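Local structure of programmed cell death 6-interacting protein (Homo sapiens, 5WA1) at residues Tyr92-Cys97 with Val364-Ser369; Ala85-Leu90 with Ile368-Thr373. The protein sorts cargo into intralumenal vesicles of multivesicular bodies and acts in cytokinesis, membrane repair and apoptosis; this chain is its Bro1 domain. One frame throughout, in Å; residues are numbered along the deposited sequence.

Contact 1. Residues Tyr92-Cys97 with Val364-Ser369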
ATOM      1  N   TYR A  92     -14.861   8.176   9.829  1.00 54.65           N
ATOM      2  CA  TYR A  92     -16.094   7.435   9.582  1.00 62.77           C
ATOM      3  C   TYR A  92     -15.904   5.943   9.845  1.00 58.81           C
ATOM      4  O   TYR A  92     -16.831   5.283  10.329  1.00 60.22           O
ATOM      5  CB  TYR A  92     -16.591   7.696   8.157  1.00 56.46           C
ATOM      6  CG  TYR A  92     -17.830   6.920   7.779  1.00 59.34           C
ATOM      7  CD1 TYR A  92     -19.045   7.158   8.418  1.00 62.62           C
ATOM      8  CD2 TYR A  92     -17.789   5.943   6.791  1.00 57.82           C
ATOM      9  CE1 TYR A  92     -20.181   6.445   8.083  1.00 72.46           C
ATOM     10  CE2 TYR A  92     -18.926   5.220   6.448  1.00 60.51           C
ATOM     11  CZ  TYR A  92     -20.118   5.476   7.099  1.00 67.36           C
ATOM     12  OH  TYR A  92     -21.252   4.770   6.770  1.00 64.96           O
ATOM     13  N   TYR A  93     -14.714   5.399   9.568  1.00 57.56           N
ATOM     14  CA  TYR A  93     -14.446   4.009   9.930  1.00 52.52           C
ATOM     15  C   TYR A  93     -14.472   3.816  11.440  1.00 55.20           C
ATOM     16  O   TYR A  93     -15.052   2.842  11.935  1.00 60.97           O
ATOM     17  CB  TYR A  93     -13.096   3.553   9.364  1.00 49.77           C
ATOM     18  CG  TYR A  93     -12.787   2.112   9.692  1.00 57.22           C
ATOM     19  CD1 TYR A  93     -13.375   1.079   8.978  1.00 49.40           C
ATOM     20  CD2 TYR A  93     -11.916   1.783  10.726  1.00 63.32           C
ATOM     21  CE1 TYR A  93     -13.100  -0.244   9.274  1.00 57.20           C
ATOM     22  CE2 TYR A  93     -11.630   0.460  11.028  1.00 58.50           C
ATOM     23  CZ  TYR A  93     -12.225  -0.547  10.299  1.00 60.06           C
ATOM     24  OH  TYR A  93     -11.952  -1.865  10.597  1.00 69.94           O
ATOM     25  N   ASP A  94     -13.851   4.729  12.190  1.00 64.63           N
ATOM     26  CA  ASP A  94     -13.893   4.641  13.646  1.00 62.90           C
ATOM     27  C   ASP A  94     -15.327   4.691  14.161  1.00 67.04           C
ATOM     28  O   ASP A  94     -15.688   3.953  15.084  1.00 69.42           O
ATOM     29  CB  ASP A  94     -13.076   5.770  14.276  1.00 70.51           C
ATOM     30  CG  ASP A  94     -11.579   5.559  14.150  1.00 85.93           C
ATOM     31  OD1 ASP A  94     -11.159   4.431  13.814  1.00 89.05           O
ATOM     32  OD2 ASP A  94     -10.823   6.522  14.401  1.00 88.00           O
ATOM     33  N   GLN A  95     -16.158   5.552  13.574  1.00 69.34           N
ATOM     34  CA  GLN A  95     -17.509   5.724  14.091  1.00 70.88           C
ATOM     35  C   GLN A  95     -18.339   4.464  13.884  1.00 71.63           C
ATOM     36  O   GLN A  95     -19.046   4.026  14.799  1.00 83.90           O
ATOM     37  CB  GLN A  95     -18.169   6.936  13.435  1.00 67.18           C
ATOM     38  CG  GLN A  95     -19.381   7.466  14.193  1.00 81.65           C
ATOM     39  CD  GLN A  95     -19.064   7.802  15.636  1.00 81.96           C
ATOM     40  OE1 GLN A  95     -18.604   8.903  15.946  1.00 79.95           O
ATOM     41  NE2 GLN A  95     -19.311   6.850  16.530  1.00 82.19           N
ATOM     42  N   ILE A  96     -18.237   3.846  12.706  1.00 72.51           N
ATOM     43  CA  ILE A  96     -19.009   2.639  12.417  1.00 73.28           C
ATOM     44  C   ILE A  96     -18.583   1.487  13.324  1.00 74.19           C
ATOM     45  O   ILE A  96     -19.427   0.750  13.852  1.00 77.97           O
ATOM     46  CB  ILE A  96     -18.877   2.270  10.931  1.00 79.10           C
ATOM     47  CG1 ILE A  96     -19.400   3.410  10.051  1.00 81.83           C
ATOM     48  CG2 ILE A  96     -19.612   0.975  10.637  1.00 78.33           C
ATOM     49  CD1 ILE A  96     -20.868   3.705  10.223  1.00 89.79           C
ATOM     50  N   CYS A  97     -17.274   1.305  13.518  1.00 74.07           N
ATOM     51  CA  CYS A  97     -16.822   0.257  14.426  1.00 75.95           C
ATOM     52  C   CYS A  97     -17.368   0.474  15.835  1.00 87.91           C
ATOM     53  O   CYS A  97     -17.776  -0.483  16.504  1.00 88.61           O
ATOM     54  CB  CYS A  97     -15.298   0.190  14.435  1.00 73.08           C
ATOM     55  SG  CYS A  97     -14.605  -0.255  12.829  1.00 77.21           S
ATOM     56  N   VAL A 364      -4.639  -2.218  12.273  1.00 65.74           N
ATOM     57  CA  VAL A 364      -5.707  -1.249  12.464  1.00 61.96           C
ATOM     58  C   VAL A 364      -6.229  -1.405  13.891  1.00 69.13           C
ATOM     59  O   VAL A 364      -6.661  -2.487  14.302  1.00 71.12           O
ATOM     60  CB  VAL A 364      -6.810  -1.390  11.397  1.00 63.87           C
ATOM     61  CG1 VAL A 364      -6.192  -1.588  10.030  1.00 53.69           C
ATOM     62  CG2 VAL A 364      -7.800  -2.490  11.698  1.00 78.68           C
ATOM     63  N   ASN A 365      -6.097  -0.340  14.675  1.00 67.14           N
ATOM     64  CA  ASN A 365      -6.524  -0.321  16.072  1.00 71.54           C
ATOM     65  C   ASN A 365      -7.374   0.927  16.242  1.00 78.86           C
ATOM     66  O   ASN A 365      -6.839   2.033  16.375  1.00 80.95           O
ATOM     67  CB  ASN A 365      -5.340  -0.325  17.034  1.00 78.74           C
ATOM     68  CG  ASN A 365      -4.525  -1.600  16.950  1.00 86.63           C
ATOM     69  OD1 ASN A 365      -5.068  -2.705  17.014  1.00 90.36           O
ATOM     70  ND2 ASN A 365      -3.208  -1.454  16.801  1.00 80.07           N
ATOM     71  N   VAL A 366      -8.686   0.746  16.195  1.00 72.22           N
ATOM     72  CA  VAL A 366      -9.633   1.821  16.434  1.00 82.52           C
ATOM     73  C   VAL A 366      -9.371   2.423  17.810  1.00 92.24           C
ATOM     74  O   VAL A 366      -9.340   1.698  18.804  1.00 88.68           O
ATOM     75  CB  VAL A 366     -11.071   1.305  16.305  1.00 79.60           C
ATOM     76  CG1 VAL A 366     -12.072   2.410  16.615  1.00 81.80           C
ATOM     77  CG2 VAL A 366     -11.295   0.737  14.912  1.00 73.06           C
ATOM     78  N   PRO A 367      -9.187   3.752  17.876  1.00102.81           N
ATOM     79  CA  PRO A 367      -9.328   4.708  16.768  1.00 99.64           C
ATOM     80  C   PRO A 367      -8.108   4.842  15.851  1.00 85.71           C
ATOM     81  O   PRO A 367      -6.980   5.007  16.328  1.00 87.12           O
ATOM     82  CB  PRO A 367      -9.588   6.028  17.497  1.00102.50           C
ATOM     83  CG  PRO A 367      -8.804   5.891  18.761  1.00104.43           C
ATOM     84  CD  PRO A 367      -8.899   4.437  19.151  1.00104.48           C
ATOM     85  N   ILE A 368      -8.339   4.773  14.534  1.00 77.08           N
ATOM     86  CA  ILE A 368      -7.269   5.055  13.578  1.00 70.31           C
ATOM     87  C   ILE A 368      -7.273   6.508  13.118  1.00 72.38           C
ATOM     88  O   ILE A 368      -6.303   6.948  12.483  1.00 73.17           O
ATOM     89  CB  ILE A 368      -7.316   4.124  12.343  1.00 67.64           C
ATOM     90  CG1 ILE A 368      -8.616   4.282  11.543  1.00 60.34           C
ATOM     91  CG2 ILE A 368      -7.120   2.671  12.754  1.00 67.91           C
ATOM     92  CD1 ILE A 368      -8.690   3.330  10.329  1.00 55.42           C
ATOM     93  N   SER A 369      -8.318   7.271  13.428  1.00 70.70           N
ATOM     94  CA  SER A 369      -8.350   8.695  13.117  1.00 73.63           C
ATOM     95  C   SER A 369      -7.857   9.513  14.308  1.00 82.79           C
ATOM     96  O   SER A 369      -7.892   9.068  15.458  1.00 84.32           O
ATOM     97  CB  SER A 369      -9.765   9.140  12.738  1.00 67.41           C
ATOM     98  OG  SER A 369     -10.572   9.302  13.891  1.00 75.30           O
TER
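The last turns of helix 83-97 in the Bro1 domain receive the irregular segment V364-S369 of the loop after helix 319-340, and D94 meets I368 and S369 there through a carboxylate that takes three hydrogen bonds. I368 N gives its hydrogen to D94 OD1 at 2.9 Å, nearly straight at 166° and on the syn lone pair, the side of the other oxygen. D94 OD2 accepts two more: S369 N reaches it on the syn side at 2.8 Å, and S369 OG on the anti side, also at 2.8 Å. Both S369 donors stand somewhat above the carboxylate plane, over the same face. The serine hydroxyl can close this second bond because chi1 of 78° sets OG between its own N and carbonyl carbon, next to the amide that bonds the same oxygen. With every bond coming from consecutive residues, the carboxylate is fixed in rotation, and the three donors would probably offset its negative charge. The peptide before P367 is cis, and P367 lays its CB against D94 OD2 at 3.4 Å.

Beside this polar centre lies an apolar strip. Y93, its ring swung anti to the backbone N (chi1 -179°), brings CD2 to 3.6 Å from I368 CD1, the two side chains crossing at about a right angle. V366 CG2 touches two helix residues, 3.9 Å from Y93 CE2 and 4.0 Å from C97 SG, while its CG1 turns to D94 OD1. Y93 also touches L145 of helix 137-157. The arrangement is that of a helix-borne aspartate binding successive backbone amides of an irregular segment, here fastening the C-terminal loop of the Bro1 domain to one of its helices.

Contact 2. Residues Ala85-Leu90 with Ile368-Thr373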
ATOM      1  N   ALA A  85      -9.430  14.706   3.690  1.00 62.94           N
ATOM      2  CA  ALA A  85     -10.308  13.674   3.150  1.00 66.01           C
ATOM      3  C   ALA A  85      -9.999  12.311   3.758  1.00 61.52           C
ATOM      4  O   ALA A  85     -10.918  11.534   4.043  1.00 52.66           O
ATOM      5  CB  ALA A  85     -10.189  13.619   1.629  1.00 67.02           C
ATOM      6  N   LEU A  86      -8.713  11.997   3.958  1.00 55.30           N
ATOM      7  CA  LEU A  86      -8.361  10.720   4.575  1.00 54.23           C
ATOM      8  C   LEU A  86      -8.832  10.673   6.024  1.00 47.14           C
ATOM      9  O   LEU A  86      -9.414   9.676   6.465  1.00 48.53           O
ATOM     10  CB  LEU A  86      -6.847  10.471   4.491  1.00 45.83           C
ATOM     11  CG  LEU A  86      -6.406   9.146   5.123  1.00 48.55           C
ATOM     12  CD1 LEU A  86      -7.138   7.974   4.482  1.00 40.27           C
ATOM     13  CD2 LEU A  86      -4.894   8.932   5.027  1.00 51.86           C
ATOM     14  N   GLU A  87      -8.590  11.746   6.783  1.00 48.37           N
ATOM     15  CA  GLU A  87      -9.056  11.778   8.167  1.00 57.67           C
ATOM     16  C   GLU A  87     -10.570  11.652   8.253  1.00 58.01           C
ATOM     17  O   GLU A  87     -11.084  11.037   9.194  1.00 55.25           O
ATOM     18  CB  GLU A  87      -8.585  13.060   8.860  1.00 61.90           C
ATOM     19  CG  GLU A  87      -7.119  13.030   9.278  1.00 74.68           C
ATOM     20  CD  GLU A  87      -6.819  11.927  10.285  1.00 80.25           C
ATOM     21  OE1 GLU A  87      -7.690  11.638  11.136  1.00 66.58           O
ATOM     22  OE2 GLU A  87      -5.714  11.343  10.218  1.00 79.95           O
ATOM     23  N   THR A  88     -11.301  12.214   7.284  1.00 53.91           N
ATOM     24  CA  THR A  88     -12.750  12.037   7.271  1.00 59.83           C
ATOM     25  C   THR A  88     -13.122  10.576   7.050  1.00 62.81           C
ATOM     26  O   THR A  88     -14.001  10.034   7.736  1.00 53.99           O
ATOM     27  CB  THR A  88     -13.381  12.924   6.198  1.00 60.51           C
ATOM     28  OG1 THR A  88     -13.076  14.295   6.477  1.00 56.50           O
ATOM     29  CG2 THR A  88     -14.896  12.738   6.182  1.00 63.91           C
ATOM     30  N   LEU A  89     -12.456   9.915   6.101  1.00 54.82           N
ATOM     31  CA  LEU A  89     -12.652   8.481   5.922  1.00 54.30           C
ATOM     32  C   LEU A  89     -12.281   7.719   7.187  1.00 47.53           C
ATOM     33  O   LEU A  89     -13.031   6.848   7.641  1.00 51.55           O
ATOM     34  CB  LEU A  89     -11.818   7.982   4.739  1.00 56.22           C
ATOM     35  CG  LEU A  89     -12.601   7.725   3.460  1.00 53.37           C
ATOM     36  CD1 LEU A  89     -11.656   7.384   2.326  1.00 48.60           C
ATOM     37  CD2 LEU A  89     -13.620   6.611   3.683  1.00 51.28           C
ATOM     38  N   LEU A  90     -11.102   8.015   7.747  1.00 47.94           N
ATOM     39  CA  LEU A  90     -10.668   7.341   8.967  1.00 53.09           C
ATOM     40  C   LEU A  90     -11.667   7.557  10.093  1.00 56.55           C
ATOM     41  O   LEU A  90     -12.012   6.618  10.822  1.00 55.97           O
ATOM     42  CB  LEU A  90      -9.294   7.849   9.385  1.00 51.54           C
ATOM     43  CG  LEU A  90      -8.170   7.558   8.393  1.00 54.54           C
ATOM     44  CD1 LEU A  90      -6.873   8.158   8.898  1.00 55.99           C
ATOM     45  CD2 LEU A  90      -8.042   6.066   8.171  1.00 51.79           C
ATOM     46  N   ILE A 368      -8.339   4.773  14.534  1.00 77.08           N
ATOM     47  CA  ILE A 368      -7.269   5.055  13.578  1.00 70.31           C
ATOM     48  C   ILE A 368      -7.273   6.508  13.118  1.00 72.38           C
ATOM     49  O   ILE A 368      -6.303   6.948  12.483  1.00 73.17           O
ATOM     50  CB  ILE A 368      -7.316   4.124  12.343  1.00 67.64           C
ATOM     51  CG1 ILE A 368      -8.616   4.282  11.543  1.00 60.34           C
ATOM     52  CG2 ILE A 368      -7.120   2.671  12.754  1.00 67.91           C
ATOM     53  CD1 ILE A 368      -8.690   3.330  10.329  1.00 55.42           C
ATOM     54  N   SER A 369      -8.318   7.271  13.428  1.00 70.70           N
ATOM     55  CA  SER A 369      -8.350   8.695  13.117  1.00 73.63           C
ATOM     56  C   SER A 369      -7.857   9.513  14.308  1.00 82.79           C
ATOM     57  O   SER A 369      -7.892   9.068  15.458  1.00 84.32           O
ATOM     58  CB  SER A 369      -9.765   9.140  12.738  1.00 67.41           C
ATOM     59  OG  SER A 369     -10.572   9.302  13.891  1.00 75.30           O
ATOM     60  N   GLN A 370      -7.405  10.731  14.016  1.00 82.93           N
ATOM     61  CA  GLN A 370      -6.890  11.619  15.050  1.00 86.94           C
ATOM     62  C   GLN A 370      -8.021  12.325  15.782  1.00 92.22           C
ATOM     63  O   GLN A 370      -9.039  12.689  15.186  1.00 91.68           O
ATOM     64  CB  GLN A 370      -5.944  12.657  14.447  1.00 89.41           C
ATOM     65  CG  GLN A 370      -4.624  12.070  13.980  1.00102.11           C
ATOM     66  CD  GLN A 370      -3.865  11.382  15.100  1.00111.03           C
ATOM     67  OE1 GLN A 370      -3.227  12.036  15.926  1.00108.36           O
ATOM     68  NE2 GLN A 370      -3.932  10.055  15.134  1.00114.80           N
ATOM     69  N   LYS A 371      -7.825  12.523  17.085  1.00 96.39           N
ATOM     70  CA  LYS A 371      -8.767  13.255  17.930  1.00 95.32           C
ATOM     71  C   LYS A 371     -10.182  12.707  17.765  1.00 93.50           C
ATOM     72  O   LYS A 371     -11.150  13.450  17.592  1.00 99.81           O
ATOM     73  CB  LYS A 371      -8.715  14.756  17.626  1.00106.09           C
ATOM     74  CG  LYS A 371      -7.400  15.427  18.001  1.00118.88           C
ATOM     75  CD  LYS A 371      -7.320  16.862  17.482  1.00127.70           C
ATOM     76  CE  LYS A 371      -7.252  16.900  15.958  1.00132.00           C
ATOM     77  NZ  LYS A 371      -6.847  18.240  15.440  1.00137.09           N
ATOM     78  N   PHE A 372     -10.294  11.382  17.802  1.00 94.50           N
ATOM     79  CA  PHE A 372     -11.587  10.752  17.592  1.00 95.58           C
ATOM     80  C   PHE A 372     -12.480  10.928  18.814  1.00102.56           C
ATOM     81  O   PHE A 372     -12.024  10.844  19.957  1.00102.14           O
ATOM     82  CB  PHE A 372     -11.427   9.266  17.276  1.00 84.13           C
ATOM     83  CG  PHE A 372     -12.736   8.527  17.209  1.00 85.77           C
ATOM     84  CD1 PHE A 372     -13.610   8.732  16.154  1.00 81.10           C
ATOM     85  CD2 PHE A 372     -13.102   7.640  18.211  1.00 87.96           C
ATOM     86  CE1 PHE A 372     -14.822   8.064  16.096  1.00 79.79           C
ATOM     87  CE2 PHE A 372     -14.308   6.965  18.156  1.00 87.85           C
ATOM     88  CZ  PHE A 372     -15.170   7.177  17.097  1.00 87.17           C
ATOM     89  N   THR A 373     -13.762  11.186  18.560  1.00102.64           N
ATOM     90  CA  THR A 373     -14.777  11.278  19.607  1.00110.29           C
ATOM     91  C   THR A 373     -16.010  10.530  19.116  1.00 99.95           C
ATOM     92  O   THR A 373     -16.618  10.929  18.119  1.00104.29           O
ATOM     93  CB  THR A 373     -15.117  12.736  19.939  1.00118.47           C
ATOM     94  OG1 THR A 373     -15.543  13.419  18.751  1.00124.79           O
ATOM     95  CG2 THR A 373     -13.911  13.464  20.531  1.00112.05           C
TER
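E87 and L90, one turn apart on helix 83-97, meet the segment I368-T373 in different ways: the glutamate through one carboxylate oxygen, the leucine through its CB and a methyl group. E87 sets out alongside the segment, but the chain bends at chi2 (-62°), and this carries the carboxylate round to the backbone. Q370 N then bonds E87 OE1 at 3.0 Å, almost straight at 173°. The amide comes from the syn side but stands above the carboxylate plane, by 26°. The same oxygen rests beside S369, with E87 OE1 3.6 Å from S369 CB. Past this bond the Q370 side chain, itself bent at chi2, crosses the glutamate obliquely, and its amide plane is nearly perpendicular to the carboxylate. Its CG lies 4.0 Å from E87 OE2, a van der Waals contact.

L90 points toward the loop; its CB packs on S369 CB at 3.6 Å, where the two backbones come nearest. Its branches then divide: L90 CD1 lies near the carbonyl oxygen of I368, whereas L90 CD2 meets the I368 terminal methyl, CD1, at 3.5 Å. The leucine and isoleucine cross at about a right angle, and L90 CD2 also lies near I368 CG1. Thus a polar bond at Q370 and apolar contacts of L90 with S369 CB and I368 CD1 hold successive residues against one side of the helix.

Other faces of helix 83-97 are occupied by helices: L89 and L90 pack on C148 of helix 137-157, and T88 meets L70, A73 and A74 of helix 56-75. The loop after helix 319-340 packs beside helix 137-157 on helix 83-97, with L90 touching both.

After helices 39-49 and 56-75 the chain enters helix 83-97, where A85-L90 of contact 2 comes just before Y92-C97 of contact 1. Over 260 residues, mostly helix, then pass before the chain returns after helix 319-340 as V364-S369 and I368-T373. Each contact closes this long excursion; contact 1 nests inside contact 2, and the two share I368 and S369. The returning chain thus touches neighbouring turns of one helix, with the contact centres about 7 Å apart. F372 of contact 2 folds back onto D94 and P367 of contact 1. Together they tie the C-terminal loop of the Bro1 domain to an early helix.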